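Local structure of lysosome-associated membrane glycoprotein 1 (Mus musculus, 5GV0) at residues G116-C121 against Q141-K146. The protein is a heavily glycosylated protein of the lysosomal membrane that assembles with its own kind, probably through its luminal part. Residues are numbered along the deposited sequence; the frame is centred on the assembly and turned at random.
Sequences GNSYKC and QVQAFK
Y119 and V142 form an antiparallel hydrogen-bonded pair between strands whose short axes run at 159°: Y119 N donates to V142 O at 2.9 Å, and V142 N returns the bond to Y119 O. The next pair, K120 with Q141, is non-hydrogen-bonded, its CA atoms 4.3 Å apart. On the face that carries Q141, its extended side chain reaches diagonally across the strands and donates from NE2 to OG of S118 at 3.0 Å. The N-H...O angle of 168° makes the bond nearly straight, and OG lies in the plane of the amide. OE1, the amide's other end, is linked to K120 NZ through a water. S118 OG also pairs with the carbonyl of G153, so two partners fix this buried hydroxyl. On the other face CB of Y119 packs against CG1 of V142 at 4.0 Å; with CG of Y119 anti to the backbone N (chi1 176°), ring atom CD2 still meets CG1 obliquely and the hydroxyl end leads away from strand 140-144. V142 itself lies on L17, A19 and F73.

In the beta-prism fold of LAMP luminal domains, strand 118-121 lies between strand 140-144, antiparallel to it, and strand 155-157, parallel to it, which makes the sheet mixed here; the C121-C158 disulfide joins its end to the chain just past 155-157.

Past the paired residues, Q143 extends the contact to N117: its CG, anti to the backbone N, lies 3.3 Å from N117 O. The amide beyond donates from NE2 to K146 O at 2.8 Å, while OE1 of Q143 accepts from the backbone N of G153, engaging both ends of this buried amide. A second water accepts from G116 N and donates to the carbonyls of A144 and K146, bridging the segments beyond their direct pairing.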
ATOM      1  N   GLY A 116      -1.277 -13.136 -12.378  1.00 10.78           N
ATOM      2  CA  GLY A 116      -1.683 -14.505 -12.119  1.00 11.26           C
ATOM      3  C   GLY A 116      -0.881 -15.198 -11.030  1.00 11.84           C
ATOM      4  O   GLY A 116      -1.264 -16.267 -10.544  1.00 11.83           O
ATOM      5  N   ASN A 117       0.248 -14.599 -10.670  1.00 10.67           N
ATOM      6  CA  ASN A 117       1.036 -15.028  -9.525  1.00  9.46           C
ATOM      7  C   ASN A 117       0.851 -14.018  -8.410  1.00  8.66           C
ATOM      8  O   ASN A 117       0.297 -12.945  -8.631  1.00 10.53           O
ATOM      9  CB  ASN A 117       2.519 -15.146  -9.882  1.00 10.76           C
ATOM     10  CG  ASN A 117       2.834 -16.387 -10.686  1.00 12.39           C
ATOM     11  OD1 ASN A 117       2.004 -17.276 -10.834  1.00 13.12           O
ATOM     12  ND2 ASN A 117       4.059 -16.459 -11.200  1.00 10.68           N
ATOM     13  N   SER A 118       1.315 -14.354  -7.214  1.00  8.95           N
ATOM     14  CA  SER A 118       1.313 -13.386  -6.118  1.00  9.08           C
ATOM     15  C   SER A 118       2.729 -12.959  -5.745  1.00 11.36           C
ATOM     16  O   SER A 118       3.692 -13.713  -5.924  1.00 12.74           O
ATOM     17  CB  SER A 118       0.585 -13.959  -4.890  1.00 11.71           C
ATOM     18  OG  SER A 118       1.178 -15.161  -4.414  1.00 11.38           O
ATOM     19  N   TYR A 119       2.846 -11.723  -5.269  1.00  9.86           N
ATOM     20  CA  TYR A 119       4.098 -11.203  -4.732  1.00 11.73           C
ATOM     21  C   TYR A 119       4.138 -11.509  -3.252  1.00 10.34           C
ATOM     22  O   TYR A 119       3.151 -11.283  -2.562  1.00 11.17           O
ATOM     23  CB  TYR A 119       4.218  -9.690  -4.956  1.00 11.30           C
ATOM     24  CG  TYR A 119       5.451  -9.076  -4.322  1.00 10.90           C
ATOM     25  CD1 TYR A 119       6.663  -9.073  -4.994  1.00 12.57           C
ATOM     26  CD2 TYR A 119       5.402  -8.504  -3.056  1.00 11.64           C
ATOM     27  CE1 TYR A 119       7.799  -8.524  -4.422  1.00 15.57           C
ATOM     28  CE2 TYR A 119       6.535  -7.953  -2.475  1.00 12.12           C
ATOM     29  CZ  TYR A 119       7.726  -7.962  -3.167  1.00 13.63           C
ATOM     30  OH  TYR A 119       8.861  -7.410  -2.599  1.00 14.41           O
ATOM     31  N   LYS A 120       5.268 -12.007  -2.761  1.00 10.67           N
ATOM     32  CA  LYS A 120       5.414 -12.269  -1.333  1.00  9.84           C
ATOM     33  C   LYS A 120       6.779 -11.817  -0.834  1.00 12.56           C
ATOM     34  O   LYS A 120       7.802 -12.061  -1.477  1.00 12.02           O
ATOM     35  CB  LYS A 120       5.210 -13.755  -1.029  1.00 11.70           C
ATOM     36  CG  LYS A 120       5.190 -14.077   0.465  1.00 18.79           C
ATOM     37  CD  LYS A 120       4.881 -15.543   0.716  1.00 22.62           C
ATOM     38  CE  LYS A 120       4.911 -15.853   2.205  1.00 35.45           C
ATOM     39  NZ  LYS A 120       4.777 -17.311   2.469  1.00 48.24           N
ATOM     40  N   CYS A 121       6.798 -11.156   0.319  1.00 11.05           N
ATOM     41  CA  CYS A 121       8.060 -10.762   0.920  1.00 11.06           C
ATOM     42  C   CYS A 121       7.895 -10.578   2.418  1.00 13.10           C
ATOM     43  O   CYS A 121       6.951  -9.934   2.863  1.00 14.54           O
ATOM     44  CB  CYS A 121       8.576  -9.477   0.275  1.00 10.57           C
ATOM     45  SG  CYS A 121      10.320  -9.125   0.686  1.00 13.81           S
ATOM     46  N   GLN A 141       1.841 -10.385   1.218  1.00 10.54           N
ATOM     47  CA  GLN A 141       1.506 -11.193   0.059  1.00 10.09           C
ATOM     48  C   GLN A 141       0.400 -10.427  -0.653  1.00  9.77           C
ATOM     49  O   GLN A 141      -0.576 -10.019  -0.017  1.00  9.97           O
ATOM     50  CB  GLN A 141       1.075 -12.609   0.444  1.00 10.52           C
ATOM     51  CG  GLN A 141       0.842 -13.498  -0.778  1.00 11.90           C
ATOM     52  CD  GLN A 141       0.745 -14.964  -0.437  1.00 14.27           C
ATOM     53  OE1 GLN A 141       0.622 -15.342   0.734  1.00 14.20           O
ATOM     54  NE2 GLN A 141       0.797 -15.810  -1.463  1.00 11.42           N
ATOM     55  N   VAL A 142       0.564 -10.180  -1.951  1.00  9.14           N
ATOM     56  CA  VAL A 142      -0.388  -9.330  -2.652  1.00  8.96           C
ATOM     57  C   VAL A 142      -0.529  -9.747  -4.112  1.00 10.29           C
ATOM     58  O   VAL A 142       0.420 -10.218  -4.747  1.00 10.82           O
ATOM     59  CB  VAL A 142       0.011  -7.828  -2.536  1.00  9.83           C
ATOM     60  CG1 VAL A 142       1.328  -7.549  -3.248  1.00 11.02           C
ATOM     61  CG2 VAL A 142      -1.097  -6.927  -3.070  1.00 12.58           C
ATOM     62  N   GLN A 143      -1.738  -9.600  -4.633  1.00  9.40           N
ATOM     63  CA  GLN A 143      -2.018  -9.936  -6.021  1.00  9.27           C
ATOM     64  C   GLN A 143      -3.094  -9.010  -6.576  1.00 10.29           C
ATOM     65  O   GLN A 143      -4.159  -8.857  -5.964  1.00 11.14           O
ATOM     66  CB  GLN A 143      -2.445 -11.396  -6.126  1.00  8.59           C
ATOM     67  CG  GLN A 143      -2.667 -11.882  -7.555  1.00 12.28           C
ATOM     68  CD  GLN A 143      -2.860 -13.381  -7.601  1.00  9.25           C
ATOM     69  OE1 GLN A 143      -2.364 -14.102  -6.734  1.00 11.27           O
ATOM     70  NE2 GLN A 143      -3.593 -13.866  -8.606  1.00 12.20           N
ATOM     71  N   ALA A 144      -2.811  -8.389  -7.718  1.00  9.16           N
ATOM     72  CA  ALA A 144      -3.721  -7.436  -8.333  1.00 10.12           C
ATOM     73  C   ALA A 144      -4.091  -7.853  -9.754  1.00 11.04           C
ATOM     74  O   ALA A 144      -3.296  -8.500 -10.451  1.00 12.43           O
ATOM     75  CB  ALA A 144      -3.098  -6.035  -8.336  1.00 11.91           C
ATOM     76  N   PHE A 145      -5.314  -7.476 -10.131  1.00 10.98           N
ATOM     77  CA  PHE A 145      -5.915  -7.641 -11.456  1.00 11.95           C
ATOM     78  C   PHE A 145      -6.433  -9.066 -11.627  1.00 13.72           C
ATOM     79  O   PHE A 145      -7.562  -9.346 -11.238  1.00 20.86           O
ATOM     80  CB  PHE A 145      -4.937  -7.214 -12.565  1.00 12.25           C
ATOM     81  CG  PHE A 145      -4.634  -5.734 -12.537  1.00 10.81           C
ATOM     82  CD1 PHE A 145      -5.487  -4.833 -13.159  1.00 10.56           C
ATOM     83  CD2 PHE A 145      -3.543  -5.241 -11.837  1.00 11.09           C
ATOM     84  CE1 PHE A 145      -5.246  -3.472 -13.105  1.00 12.13           C
ATOM     85  CE2 PHE A 145      -3.295  -3.876 -11.775  1.00 13.30           C
ATOM     86  CZ  PHE A 145      -4.151  -2.990 -12.412  1.00 12.92           C
ATOM     87  N   LYS A 146      -5.634  -9.968 -12.173  1.00 13.69           N
ATOM     88  CA  LYS A 146      -6.098 -11.335 -12.381  1.00 15.07           C
ATOM     89  C   LYS A 146      -6.046 -12.146 -11.085  1.00 14.31           C
ATOM     90  O   LYS A 146      -4.987 -12.299 -10.478  1.00 14.91           O
ATOM     91  CB  LYS A 146      -5.266 -12.015 -13.462  1.00 17.99           C
ATOM     92  CG  LYS A 146      -5.743 -13.403 -13.852  1.00 24.48           C
ATOM     93  CD  LYS A 146      -5.054 -13.839 -15.138  1.00 25.27           C
ATOM     94  CE  LYS A 146      -5.479 -15.237 -15.552  1.00 36.91           C
ATOM     95  NZ  LYS A 146      -5.102 -16.250 -14.528  1.00 36.84           N
TER
HETATM   96  O   HOH W   1      -2.628 -11.010 -11.054  1.00 14.75           O
HETATM   97  O   HOH W   2       1.792 -17.632   1.995  1.00 33.96           O